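Side-chain contacts in DNA polymerase III subunit beta (Helicobacter pylori 26695, PDB 4S3I), which forms a ring-shaped sliding clamp that tethers DNA polymerases and other proteins to DNA and makes replication processive: residues S29-H34 against D115-F120; K267-L272 against A289-L294; L180-L185 against K249-E254; N216-S221 against V227-M232. All coordinates share one frame; numbering follows the deposited sequence.

Interaction 1 (S29-H34 against D115-F120); sequences SSIASH and DEFPEF
Ile31 fits between the ring of Phe117 and the acidic chain of Glu116, and its branches divide the contact into a tight half and a loose one. On the tight side CG1 lies 3.8 Å from CD2 of Phe117, approaching the ring obliquely. CD1 of Ile31 carries on to the backbone and stops 3.8 Å from N of Phe117. With CG1 anti to its own backbone nitrogen (chi1 -165°), Ile31 sends this longer branch to the ring and leaves CG2 for the glutamate. Next along the same ring, His34 O lies near the ring plane, 3.2 Å from CE2 of Phe117. Beyond the two segments, Phe117 also meets the ring of His36, while the imidazole of His34 stacks on Phe112 and bonds through ND1 to Thr71.

The loose side is solvent-facing. There the extended Glu116 runs past Ile31 in the opposite direction, with OE2 3.6 Å from CG2 of Ile31. The contact joins the turn ahead of strand 34-40 to the loop between strands 105-110 and 127-131. No hydrogen bond crosses it, which implies that the loop is held here by apolar packing and by a carbonyl oxygen facing the weakly positive rim of an aromatic ring.

Interaction 2 (K267-L272 against A289-L294); sequences KESIKL and ALFESL
Ser269 on helix 263-273 sets its CB squarely over the ring of Phe291 on strand 288-293, and the contact is easiest to follow along the phenylalanine. Its CB leaves the strand toward the helix, and chi1 of -55° places CG beside the backbone nitrogen. From there the ring spreads under the serine. CG itself is 3.9 Å from Ser269 CB. On one flank CD2 and CE2 come nearest to the serine, with CE2 3.6 Å from Ser269 CB and also facing OG. On the other flank CD1 and CE1 also lie under the serine CB and in addition meet Ile270, whose CG1 is 4.0 Å from CE1 of Phe291 and approaches the ring obliquely. CZ, at the tip, is again under the serine, 3.7 Å from Ser269 CB.

The geometry is a CH-pi contact: Ser269 CB stands 3.5 Å from the ring centroid and 9° off the normal. The serine hydroxyl is not left to the ring, since OG bonds back to the carbonyl of Glu265 one helical turn earlier. Phe266 meets the same ring edge-to-face, and Ile270 reaches on to Phe327 and Leu328 of helix 324-332.

This is helix-on-sheet packing inside the C-terminal clamp domain, close to where Leu272 packs on Phe107 of the second subunit. A small side chain with its hydroxyl tied to its own helix probably lets the helix come close, its methylene serving as the apolar surface for the aromatic face.

Interaction 3 (L180-L185 against K249-E254); sequences LSYTQL and KILPKE
Leu251 pushes its two methyls against the phenol end of Tyr182, bridging the central and C-terminal domains of the sliding clamp. The two side chains come from opposite directions, one from strand 179-185 and the other from the irregular segment that leads into strand 257-262. CD1 of Leu251 takes the outer part of the ring, 3.8 Å from CZ of Tyr182, at an oblique approach. The tyrosine has CG between its backbone nitrogen and carbonyl carbon (chi1 65°), a setting that tips the ring away from its strand and toward the loop. CD2 of Leu251 has two neighbours: it lies 3.9 Å from CE1 of Tyr182 and more loosely, at 4.3 Å, from CD2 of Leu180.

Tyr247 also meets the Tyr182 ring, and Leu251 packs on Leu370 of strand 368-371, the strand that pairs with 179-185 in the sheet shared by both domains. No hydrogen bond passes between the segments; even the tyrosine hydroxyl presents itself to a methyl, with OH 3.7 Å from Leu251 CD1.

Interaction 4 (N216-S221 against V227-M232); sequences NFSFKS and VIENEM
A water is gripped between the strands on the face carrying Ser218 and Glu229: it accepts from Ser218 OG at 2.6 Å and donates to both Val227 O and Glu229 OE1. A chi1 of 63° turns the serine hydroxyl to it. Beside this cluster the aliphatic part of Lys220 crosses the glutamate, CD lying 3.6 Å from OE1 of Glu229. The charged ends stay apart, with NZ of Lys220 5.2 Å from that oxygen, so any attraction is probably modest.

Ile228 lies on the other face and touches two aromatic rings through different branches. Its CG2 lies 3.5 Å from CD2 of Phe217, the two side chains running side by side, while CG1 sits 3.7 Å from CD2 of Phe219.

Four backbone bonds join the strands, from Ser218-Glu229 to Lys220-Val227; the straightest is Val227 N to Lys220 O, 2.7 Å and 173°. A second water joins Asn216 O to Asn230 ND2, beside the G1 bulge that Asn216 and Phe217 make with Val131; Asn230 OD1 accepts from His233 N, and Asn216 OD1 bonds to Asn132 ND2. This is an antiparallel beta hairpin of the central clamp domain, the Phe217 side packed on helix 135-143, the other carrying a hydrated polar cluster next to the buried Val227.

Overall arrangement
The four contacts run along the crescent of one subunit, from interaction 1 in the N-terminal domain to interaction 2 in the C-terminal domain, their centres 52 Å apart. Interaction 2 is fully buried and purely helix on sheet. Interactions 1 and 3 are partly buried: the first sets a loop against a 3-10 turn, adding a carbonyl at a ring edge and an exposed carboxylate, whereas interaction 3 lays a loop on a strand of the sheet shared by the central and C-terminal domains, by apolar contacts. Interaction 4 is built on backbone hydrogen bonds and waters. Its hairpin shares a long sheet with strand 34-40; its nearest atoms are about 6 Å from interaction 1.

Interaction 1 (S29-H34 against D115-F120)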
loop_
_atom_site.group_PDB
_atom_site.type_symbol
_atom_site.label_atom_id
_atom_site.label_comp_id
_atom_site.label_asym_id
_atom_site.label_seq_id
_atom_site.Cartn_x
_atom_site.Cartn_y
_atom_site.Cartn_z
ATOM N N SER A 29 -21.526 -16.716 -5.755
ATOM C CA SER A 29 -22.526 -17.714 -6.120
ATOM C C SER A 29 -22.037 -18.638 -7.255
ATOM O O SER A 29 -22.717 -19.606 -7.627
ATOM C CB SER A 29 -23.837 -17.042 -6.506
ATOM O OG SER A 29 -23.745 -16.449 -7.781
ATOM N N SER A 30 -20.857 -18.344 -7.800
ATOM C CA SER A 30 -20.293 -19.156 -8.889
ATOM C C SER A 30 -19.234 -20.119 -8.371
ATOM O O SER A 30 -18.424 -19.750 -7.519
ATOM C CB SER A 30 -19.671 -18.266 -9.973
ATOM O OG SER A 30 -18.918 -19.027 -10.907
ATOM N N ILE A 31 -19.210 -21.335 -8.919
ATOM C CA ILE A 31 -18.215 -22.315 -8.494
ATOM C C ILE A 31 -16.795 -21.828 -8.798
ATOM O O ILE A 31 -15.839 -22.312 -8.214
ATOM C CB ILE A 31 -18.471 -23.738 -9.084
ATOM C CG1 ILE A 31 -17.653 -24.798 -8.333
ATOM C CG2 ILE A 31 -18.171 -23.794 -10.583
ATOM C CD1 ILE A 31 -18.170 -26.211 -8.531
ATOM N N ALA A 32 -16.660 -20.853 -9.697
ATOM C CA ALA A 32 -15.332 -20.262 -9.961
ATOM C C ALA A 32 -14.744 -19.565 -8.735
ATOM O O ALA A 32 -13.540 -19.284 -8.693
ATOM C CB ALA A 32 -15.364 -19.322 -11.156
ATOM N N SER A 33 -15.591 -19.256 -7.753
ATOM C CA SER A 33 -15.125 -18.644 -6.508
ATOM C C SER A 33 -14.756 -19.692 -5.451
ATOM O O SER A 33 -14.398 -19.345 -4.310
ATOM C CB SER A 33 -16.187 -17.704 -5.933
ATOM O OG SER A 33 -17.284 -18.435 -5.409
ATOM N N HIS A 34 -14.848 -20.968 -5.836
ATOM C CA HIS A 34 -14.710 -22.082 -4.900
ATOM C C HIS A 34 -13.422 -22.897 -5.050
ATOM O O HIS A 34 -12.906 -23.085 -6.157
ATOM C CB HIS A 34 -15.912 -23.033 -5.015
ATOM C CG HIS A 34 -17.077 -22.633 -4.170
ATOM N ND1 HIS A 34 -17.851 -23.547 -3.486
ATOM C CD2 HIS A 34 -17.599 -21.413 -3.893
ATOM C CE1 HIS A 34 -18.800 -22.908 -2.828
ATOM N NE2 HIS A 34 -18.665 -21.614 -3.052
ATOM N N ASP A 115 -19.145 -32.126 -8.918
ATOM C CA ASP A 115 -19.202 -32.615 -10.297
ATOM C C ASP A 115 -19.100 -31.481 -11.328
ATOM O O ASP A 115 -18.793 -31.711 -12.501
ATOM C CB ASP A 115 -20.492 -33.409 -10.540
ATOM C CG ASP A 115 -20.494 -34.773 -9.850
ATOM O OD1 ASP A 115 -19.399 -35.340 -9.636
ATOM O OD2 ASP A 115 -21.604 -35.271 -9.537
ATOM N N GLU A 116 -19.372 -30.256 -10.889
ATOM C CA GLU A 116 -19.308 -29.109 -11.784
ATOM C C GLU A 116 -17.886 -28.559 -11.823
ATOM O O GLU A 116 -17.541 -27.787 -12.712
ATOM C CB GLU A 116 -20.281 -27.993 -11.336
ATOM C CG GLU A 116 -20.600 -26.951 -12.427
ATOM C CD GLU A 116 -21.169 -25.635 -11.873
ATOM O OE1 GLU A 116 -21.697 -25.634 -10.738
ATOM O OE2 GLU A 116 -21.075 -24.601 -12.580
ATOM N N PHE A 117 -17.067 -28.946 -10.850
ATOM C CA PHE A 117 -15.713 -28.422 -10.751
ATOM C C PHE A 117 -14.894 -28.937 -11.940
ATOM O O PHE A 117 -14.976 -30.116 -12.301
ATOM C CB PHE A 117 -15.079 -28.814 -9.413
ATOM C CG PHE A 117 -14.066 -27.845 -8.915
ATOM C CD1 PHE A 117 -12.728 -27.985 -9.260
ATOM C CD2 PHE A 117 -14.441 -26.790 -8.081
ATOM C CE1 PHE A 117 -11.780 -27.086 -8.801
ATOM C CE2 PHE A 117 -13.502 -25.890 -7.611
ATOM C CZ PHE A 117 -12.166 -26.031 -7.973
ATOM N N PRO A 118 -14.129 -28.040 -12.580
ATOM C CA PRO A 118 -13.408 -28.382 -13.815
ATOM C C PRO A 118 -12.370 -29.471 -13.576
ATOM O O PRO A 118 -11.758 -29.504 -12.507
ATOM C CB PRO A 118 -12.689 -27.075 -14.177
ATOM C CG PRO A 118 -13.434 -25.987 -13.428
ATOM C CD PRO A 118 -13.904 -26.641 -12.165
ATOM N N GLU A 119 -12.175 -30.346 -14.553
ATOM C CA GLU A 119 -11.164 -31.387 -14.446
ATOM C C GLU A 119 -9.777 -30.741 -14.404
ATOM O O GLU A 119 -9.463 -29.875 -15.223
ATOM C CB GLU A 119 -11.251 -32.338 -15.640
ATOM C CG GLU A 119 -11.180 -33.812 -15.265
ATOM C CD GLU A 119 -10.738 -34.703 -16.423
ATOM O OE1 GLU A 119 -10.612 -34.200 -17.565
ATOM O OE2 GLU A 119 -10.503 -35.908 -16.184
ATOM N N PHE A 120 -8.959 -31.139 -13.435
ATOM C CA PHE A 120 -7.572 -30.692 -13.384
ATOM C C PHE A 120 -6.787 -31.534 -14.392
ATOM O O PHE A 120 -6.745 -32.756 -14.287
ATOM C CB PHE A 120 -7.005 -30.890 -11.990
ATOM C CG PHE A 120 -5.789 -30.057 -11.715
ATOM C CD1 PHE A 120 -5.899 -28.861 -11.020
ATOM C CD2 PHE A 120 -4.535 -30.468 -12.151
ATOM C CE1 PHE A 120 -4.780 -28.081 -10.765
ATOM C CE2 PHE A 120 -3.413 -29.703 -11.900
ATOM C CZ PHE A 120 -3.532 -28.504 -11.203
#

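Interaction 2 (K267-L272 against A289-L294)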
loop_
_atom_site.group_PDB
_atom_site.type_symbol
_atom_site.label_atom_id
_atom_site.label_comp_id
_atom_site.label_asym_id
_atom_site.label_seq_id
_atom_site.Cartn_x
_atom_site.Cartn_y
_atom_site.Cartn_z
ATOM N N LYS A 267 21.684 4.659 -12.446
ATOM C CA LYS A 267 20.333 4.601 -11.886
ATOM C C LYS A 267 20.025 5.911 -11.168
ATOM O O LYS A 267 18.979 6.504 -11.364
ATOM C CB LYS A 267 20.178 3.445 -10.882
ATOM C CG LYS A 267 20.022 2.036 -11.469
ATOM C CD LYS A 267 19.866 1.030 -10.306
ATOM C CE LYS A 267 19.711 -0.404 -10.794
ATOM N NZ LYS A 267 19.544 -1.342 -9.634
ATOM N N GLU A 268 20.963 6.351 -10.337
ATOM C CA GLU A 268 20.750 7.522 -9.494
ATOM C C GLU A 268 20.597 8.780 -10.363
ATOM O O GLU A 268 19.731 9.627 -10.121
ATOM C CB GLU A 268 21.917 7.649 -8.513
ATOM C CG GLU A 268 21.752 8.689 -7.443
ATOM C CD GLU A 268 23.005 8.817 -6.576
ATOM O OE1 GLU A 268 23.014 9.676 -5.663
ATOM O OE2 GLU A 268 23.980 8.062 -6.814
ATOM N N SER A 269 21.410 8.872 -11.407
ATOM C CA SER A 269 21.410 10.041 -12.280
ATOM C C SER A 269 20.145 10.097 -13.135
ATOM O O SER A 269 19.559 11.168 -13.322
ATOM C CB SER A 269 22.667 10.035 -13.158
ATOM O OG SER A 269 23.827 10.198 -12.357
ATOM N N ILE A 270 19.735 8.939 -13.643
ATOM C CA ILE A 270 18.529 8.829 -14.460
ATOM C C ILE A 270 17.254 9.127 -13.663
ATOM O O ILE A 270 16.371 9.856 -14.136
ATOM C CB ILE A 270 18.456 7.450 -15.122
ATOM C CG1 ILE A 270 19.538 7.368 -16.202
ATOM C CG2 ILE A 270 17.075 7.202 -15.723
ATOM C CD1 ILE A 270 19.857 5.963 -16.636
ATOM N N LYS A 271 17.156 8.576 -12.455
ATOM C CA LYS A 271 16.031 8.903 -11.578
ATOM C C LYS A 271 15.971 10.397 -11.326
ATOM O O LYS A 271 14.897 11.004 -11.320
ATOM C CB LYS A 271 16.142 8.160 -10.246
ATOM C CG LYS A 271 15.918 6.669 -10.362
ATOM C CD LYS A 271 16.181 5.961 -9.037
ATOM C CE LYS A 271 15.928 4.460 -9.172
ATOM N NZ LYS A 271 16.446 3.668 -8.009
ATOM N N LEU A 272 17.141 10.986 -11.114
ATOM C CA LEU A 272 17.253 12.409 -10.818
ATOM C C LEU A 272 16.647 13.263 -11.937
ATOM O O LEU A 272 15.888 14.193 -11.671
ATOM C CB LEU A 272 18.727 12.769 -10.615
ATOM C CG LEU A 272 19.023 14.180 -10.138
ATOM C CD1 LEU A 272 18.059 14.497 -9.012
ATOM C CD2 LEU A 272 20.458 14.317 -9.643
ATOM N N ALA A 289 29.990 11.463 -17.806
ATOM C CA ALA A 289 28.679 11.098 -18.340
ATOM C C ALA A 289 27.752 12.212 -17.936
ATOM O O ALA A 289 27.660 12.523 -16.747
ATOM C CB ALA A 289 28.200 9.771 -17.748
ATOM N N LEU A 290 27.082 12.823 -18.912
ATOM C CA LEU A 290 26.215 13.957 -18.642
ATOM C C LEU A 290 24.773 13.507 -18.854
ATOM O O LEU A 290 24.486 12.798 -19.812
ATOM C CB LEU A 290 26.507 15.116 -19.604
ATOM C CG LEU A 290 27.890 15.759 -19.797
ATOM C CD1 LEU A 290 28.415 16.375 -18.506
ATOM C CD2 LEU A 290 28.947 14.817 -20.433
ATOM N N PHE A 291 23.864 13.959 -17.998
ATOM C CA PHE A 291 22.458 13.593 -18.142
ATOM C C PHE A 291 21.610 14.855 -18.148
ATOM O O PHE A 291 21.733 15.680 -17.250
ATOM C CB PHE A 291 22.009 12.707 -16.974
ATOM C CG PHE A 291 22.853 11.470 -16.762
ATOM C CD1 PHE A 291 22.374 10.214 -17.125
ATOM C CD2 PHE A 291 24.104 11.559 -16.157
ATOM C CE1 PHE A 291 23.139 9.062 -16.911
ATOM C CE2 PHE A 291 24.879 10.420 -15.936
ATOM C CZ PHE A 291 24.398 9.166 -16.308
ATOM N N GLU A 292 20.741 15.000 -19.151
ATOM C CA GLU A 292 19.863 16.169 -19.245
ATOM C C GLU A 292 18.435 15.753 -19.550
ATOM O O GLU A 292 18.206 14.898 -20.403
ATOM C CB GLU A 292 20.336 17.127 -20.354
ATOM C CG GLU A 292 21.638 17.864 -20.062
ATOM C CD GLU A 292 22.167 18.654 -21.254
ATOM O OE1 GLU A 292 22.579 18.024 -22.254
ATOM O OE2 GLU A 292 22.175 19.904 -21.183
ATOM N N SER A 293 17.479 16.378 -18.875
ATOM C CA SER A 293 16.067 16.117 -19.148
ATOM C C SER A 293 15.765 16.511 -20.587
ATOM O O SER A 293 16.277 17.518 -21.074
ATOM C CB SER A 293 15.175 16.901 -18.188
ATOM O OG SER A 293 15.397 18.294 -18.300
ATOM N N LEU A 294 14.950 15.713 -21.274
ATOM C CA LEU A 294 14.729 15.915 -22.704
ATOM C C LEU A 294 13.299 16.350 -23.037
ATOM O O LEU A 294 13.093 17.346 -23.737
ATOM C CB LEU A 294 15.133 14.648 -23.467
ATOM C CG LEU A 294 15.188 14.614 -24.995
ATOM C CD1 LEU A 294 16.068 15.721 -25.571
ATOM C CD2 LEU A 294 15.705 13.250 -25.433
#

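Interaction 3 (L180-L185 against K249-E254)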
loop_
_atom_site.group_PDB
_atom_site.type_symbol
_atom_site.label_atom_id
_atom_site.label_comp_id
_atom_site.label_asym_id
_atom_site.label_seq_id
_atom_site.Cartn_x
_atom_site.Cartn_y
_atom_site.Cartn_z
ATOM N N LEU A 180 13.408 -5.284 -25.810
ATOM C CA LEU A 180 13.408 -6.732 -25.882
ATOM C C LEU A 180 14.455 -7.188 -24.896
ATOM O O LEU A 180 15.594 -6.707 -24.927
ATOM C CB LEU A 180 13.758 -7.174 -27.303
ATOM C CG LEU A 180 13.890 -8.667 -27.588
ATOM C CD1 LEU A 180 13.231 -8.998 -28.914
ATOM C CD2 LEU A 180 15.354 -9.054 -27.613
ATOM N N SER A 181 14.058 -8.074 -23.987
ATOM C CA SER A 181 14.991 -8.610 -23.005
ATOM C C SER A 181 15.065 -10.100 -23.210
ATOM O O SER A 181 14.042 -10.761 -23.464
ATOM C CB SER A 181 14.554 -8.295 -21.578
ATOM O OG SER A 181 14.697 -6.920 -21.309
ATOM N N TYR A 182 16.276 -10.633 -23.110
ATOM C CA TYR A 182 16.484 -12.048 -23.375
ATOM C C TYR A 182 17.580 -12.619 -22.507
ATOM O O TYR A 182 18.397 -11.883 -21.942
ATOM C CB TYR A 182 16.826 -12.278 -24.848
ATOM C CG TYR A 182 18.150 -11.669 -25.267
ATOM C CD1 TYR A 182 18.211 -10.368 -25.749
ATOM C CD2 TYR A 182 19.337 -12.398 -25.189
ATOM C CE1 TYR A 182 19.411 -9.801 -26.138
ATOM C CE2 TYR A 182 20.541 -11.840 -25.572
ATOM C CZ TYR A 182 20.569 -10.538 -26.044
ATOM O OH TYR A 182 21.758 -9.967 -26.435
ATOM N N THR A 183 17.598 -13.941 -22.408
ATOM C CA THR A 183 18.712 -14.617 -21.782
ATOM C C THR A 183 18.817 -15.983 -22.396
ATOM O O THR A 183 17.827 -16.544 -22.898
ATOM C CB THR A 183 18.562 -14.723 -20.259
ATOM O OG1 THR A 183 19.776 -15.237 -19.690
ATOM C CG2 THR A 183 17.400 -15.644 -19.883
ATOM N N GLN A 184 20.026 -16.513 -22.389
ATOM C CA GLN A 184 20.241 -17.852 -22.883
ATOM C C GLN A 184 20.779 -18.676 -21.720
ATOM O O GLN A 184 21.822 -18.347 -21.142
ATOM C CB GLN A 184 21.194 -17.837 -24.083
ATOM C CG GLN A 184 21.092 -19.076 -24.967
ATOM C CD GLN A 184 21.510 -18.808 -26.407
ATOM O OE1 GLN A 184 20.725 -18.298 -27.211
ATOM N NE2 GLN A 184 22.752 -19.152 -26.737
ATOM N N LEU A 185 20.045 -19.724 -21.351
ATOM C CA LEU A 185 20.453 -20.587 -20.248
ATOM C C LEU A 185 21.078 -21.858 -20.812
ATOM O O LEU A 185 20.396 -22.684 -21.427
ATOM C CB LEU A 185 19.255 -20.936 -19.368
ATOM C CG LEU A 185 18.469 -19.711 -18.889
ATOM C CD1 LEU A 185 17.107 -20.120 -18.349
ATOM C CD2 LEU A 185 19.258 -18.990 -17.831
ATOM N N LYS A 249 16.840 -12.157 -35.260
ATOM C CA LYS A 249 16.904 -11.410 -36.514
ATOM C C LYS A 249 16.934 -9.894 -36.308
ATOM O O LYS A 249 17.269 -9.141 -37.227
ATOM C CB LYS A 249 15.730 -11.802 -37.421
ATOM C CG LYS A 249 15.373 -13.295 -37.401
ATOM C CD LYS A 249 16.206 -14.124 -38.384
ATOM C CE LYS A 249 17.600 -14.479 -37.849
ATOM N NZ LYS A 249 17.657 -15.790 -37.134
ATOM N N ILE A 250 16.595 -9.457 -35.097
ATOM C CA ILE A 250 16.516 -8.033 -34.770
ATOM C C ILE A 250 17.757 -7.541 -34.027
ATOM O O ILE A 250 18.054 -6.345 -34.027
ATOM C CB ILE A 250 15.272 -7.723 -33.915
ATOM C CG1 ILE A 250 14.254 -8.863 -34.023
ATOM C CG2 ILE A 250 14.668 -6.382 -34.316
ATOM C CD1 ILE A 250 12.852 -8.514 -33.537
ATOM N N LEU A 251 18.466 -8.463 -33.382
ATOM C CA LEU A 251 19.715 -8.128 -32.705
ATOM C C LEU A 251 20.754 -7.689 -33.728
ATOM O O LEU A 251 20.955 -8.359 -34.748
ATOM C CB LEU A 251 20.265 -9.316 -31.914
ATOM C CG LEU A 251 19.517 -9.815 -30.684
ATOM C CD1 LEU A 251 20.417 -10.718 -29.839
ATOM C CD2 LEU A 251 19.001 -8.652 -29.854
ATOM N N PRO A 252 21.410 -6.549 -33.469
ATOM C CA PRO A 252 22.518 -6.114 -34.328
ATOM C C PRO A 252 23.646 -7.135 -34.252
ATOM O O PRO A 252 23.825 -7.768 -33.204
ATOM C CB PRO A 252 22.966 -4.796 -33.684
ATOM C CG PRO A 252 21.753 -4.300 -32.943
ATOM C CD PRO A 252 21.075 -5.550 -32.436
ATOM N N LYS A 253 24.397 -7.298 -35.335
ATOM C CA LYS A 253 25.445 -8.312 -35.363
ATOM C C LYS A 253 26.647 -7.853 -34.560
ATOM O O LYS A 253 27.224 -8.620 -33.783
ATOM C CB LYS A 253 25.865 -8.597 -36.802
ATOM C CG LYS A 253 24.698 -8.690 -37.761
ATOM C CD LYS A 253 25.168 -8.976 -39.178
ATOM C CE LYS A 253 23.985 -9.155 -40.102
ATOM N NZ LYS A 253 24.428 -9.507 -41.472
ATOM N N GLU A 254 27.021 -6.592 -34.762
ATOM C CA GLU A 254 28.148 -6.000 -34.054
ATOM C C GLU A 254 27.753 -4.645 -33.492
ATOM O O GLU A 254 26.748 -4.055 -33.904
ATOM C CB GLU A 254 29.348 -5.817 -34.987
ATOM C CG GLU A 254 29.982 -7.105 -35.480
ATOM C CD GLU A 254 31.365 -6.868 -36.059
ATOM O OE1 GLU A 254 31.468 -6.171 -37.094
ATOM O OE2 GLU A 254 32.347 -7.367 -35.466
#

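Interaction 4 (N216-S221 against V227-M232)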
loop_
_atom_site.group_PDB
_atom_site.type_symbol
_atom_site.label_atom_id
_atom_site.label_comp_id
_atom_site.label_asym_id
_atom_site.label_seq_id
_atom_site.Cartn_x
_atom_site.Cartn_y
_atom_site.Cartn_z
ATOM N N ASN A 216 14.126 -26.238 -7.498
ATOM C CA ASN A 216 13.733 -27.627 -7.288
ATOM C C ASN A 216 12.264 -27.862 -7.643
ATOM O O ASN A 216 11.432 -28.166 -6.779
ATOM C CB ASN A 216 14.079 -28.101 -5.868
ATOM C CG ASN A 216 15.587 -28.167 -5.627
ATOM O OD1 ASN A 216 16.361 -28.454 -6.541
ATOM N ND2 ASN A 216 16.005 -27.894 -4.392
ATOM N N PHE A 217 11.961 -27.679 -8.925
ATOM C CA PHE A 217 10.653 -28.012 -9.478
ATOM C C PHE A 217 10.854 -28.576 -10.872
ATOM O O PHE A 217 11.928 -28.433 -11.458
ATOM C CB PHE A 217 9.715 -26.799 -9.519
ATOM C CG PHE A 217 10.257 -25.620 -10.301
ATOM C CD1 PHE A 217 10.969 -24.617 -9.656
ATOM C CD2 PHE A 217 10.039 -25.507 -11.677
ATOM C CE1 PHE A 217 11.467 -23.527 -10.367
ATOM C CE2 PHE A 217 10.534 -24.415 -12.394
ATOM C CZ PHE A 217 11.247 -23.421 -11.736
ATOM N N SER A 218 9.834 -29.234 -11.404
ATOM C CA SER A 218 9.899 -29.699 -12.779
ATOM C C SER A 218 9.055 -28.772 -13.638
ATOM O O SER A 218 8.113 -28.148 -13.144
ATOM C CB SER A 218 9.366 -31.119 -12.883
ATOM O OG SER A 218 8.012 -31.150 -12.517
ATOM N N PHE A 219 9.398 -28.673 -14.915
ATOM C CA PHE A 219 8.588 -27.952 -15.879
ATOM C C PHE A 219 8.350 -28.894 -17.035
ATOM O O PHE A 219 9.308 -29.440 -17.600
ATOM C CB PHE A 219 9.306 -26.685 -16.375
ATOM C CG PHE A 219 8.610 -26.002 -17.541
ATOM C CD1 PHE A 219 8.757 -26.476 -18.847
ATOM C CD2 PHE A 219 7.821 -24.879 -17.330
ATOM C CE1 PHE A 219 8.112 -25.844 -19.912
ATOM C CE2 PHE A 219 7.179 -24.242 -18.391
ATOM C CZ PHE A 219 7.327 -24.720 -19.678
ATOM N N LYS A 220 7.082 -29.089 -17.391
ATOM C CA LYS A 220 6.738 -29.940 -18.524
ATOM C C LYS A 220 5.687 -29.292 -19.402
ATOM O O LYS A 220 4.840 -28.542 -18.920
ATOM C CB LYS A 220 6.212 -31.301 -18.054
ATOM C CG LYS A 220 7.165 -32.105 -17.201
ATOM C CD LYS A 220 6.382 -32.977 -16.228
ATOM C CE LYS A 220 7.283 -33.934 -15.472
ATOM N NZ LYS A 220 7.793 -35.021 -16.355
ATOM N N SER A 221 5.718 -29.628 -20.685
ATOM C CA SER A 221 4.741 -29.091 -21.616
ATOM C C SER A 221 4.409 -30.066 -22.731
ATOM O O SER A 221 5.271 -30.836 -23.191
ATOM C CB SER A 221 5.223 -27.770 -22.205
ATOM O OG SER A 221 4.280 -27.300 -23.141
ATOM N N VAL A 227 2.948 -27.422 -17.291
ATOM C CA VAL A 227 2.700 -27.875 -15.934
ATOM C C VAL A 227 3.980 -27.769 -15.111
ATOM O O VAL A 227 5.029 -28.276 -15.513
ATOM C CB VAL A 227 2.176 -29.328 -15.934
ATOM C CG1 VAL A 227 2.086 -29.875 -14.506
ATOM C CG2 VAL A 227 0.824 -29.395 -16.629
ATOM N N ILE A 228 3.899 -27.108 -13.960
ATOM C CA ILE A 228 5.059 -26.968 -13.091
ATOM C C ILE A 228 4.772 -27.633 -11.753
ATOM O O ILE A 228 3.726 -27.382 -11.144
ATOM C CB ILE A 228 5.413 -25.489 -12.887
ATOM C CG1 ILE A 228 5.801 -24.863 -14.227
ATOM C CG2 ILE A 228 6.539 -25.330 -11.888
ATOM C CD1 ILE A 228 6.086 -23.367 -14.150
ATOM N N GLU A 229 5.684 -28.492 -11.299
ATOM C CA GLU A 229 5.451 -29.256 -10.074
ATOM C C GLU A 229 6.640 -29.258 -9.112
ATOM O O GLU A 229 7.794 -29.404 -9.531
ATOM C CB GLU A 229 5.073 -30.714 -10.404
ATOM C CG GLU A 229 4.221 -30.904 -11.640
ATOM C CD GLU A 229 4.087 -32.367 -12.060
ATOM O OE1 GLU A 229 4.403 -32.682 -13.235
ATOM O OE2 GLU A 229 3.661 -33.193 -11.218
ATOM N N ASN A 230 6.350 -29.087 -7.822
ATOM C CA ASN A 230 7.289 -29.477 -6.763
ATOM C C ASN A 230 6.551 -30.368 -5.773
ATOM O O ASN A 230 5.489 -30.904 -6.117
ATOM C CB ASN A 230 7.956 -28.271 -6.086
ATOM C CG ASN A 230 6.969 -27.348 -5.392
ATOM O OD1 ASN A 230 5.774 -27.657 -5.241
ATOM N ND2 ASN A 230 7.467 -26.195 -4.966
ATOM N N GLU A 231 7.075 -30.540 -4.561
ATOM C CA GLU A 231 6.452 -31.514 -3.664
ATOM C C GLU A 231 5.058 -31.070 -3.212
ATOM O O GLU A 231 4.149 -31.897 -3.103
ATOM C CB GLU A 231 7.353 -31.868 -2.474
ATOM C CG GLU A 231 7.105 -33.283 -1.922
ATOM C CD GLU A 231 8.389 -33.999 -1.507
ATOM O OE1 GLU A 231 8.443 -34.519 -0.367
ATOM O OE2 GLU A 231 9.338 -34.050 -2.325
ATOM N N MET A 232 4.883 -29.766 -2.995
ATOM C CA MET A 232 3.599 -29.237 -2.518
ATOM C C MET A 232 2.597 -28.842 -3.625
ATOM O O MET A 232 1.382 -29.000 -3.455
ATOM C CB MET A 232 3.819 -28.048 -1.565
ATOM C CG MET A 232 2.520 -27.404 -1.081
ATOM S SD MET A 232 2.742 -26.088 0.143
ATOM C CE MET A 232 1.032 -25.539 0.327
HETATM O O HOH W 1 10.581 -26.941 -4.642
HETATM O O HOH W 2 6.035 -30.564 -14.137
#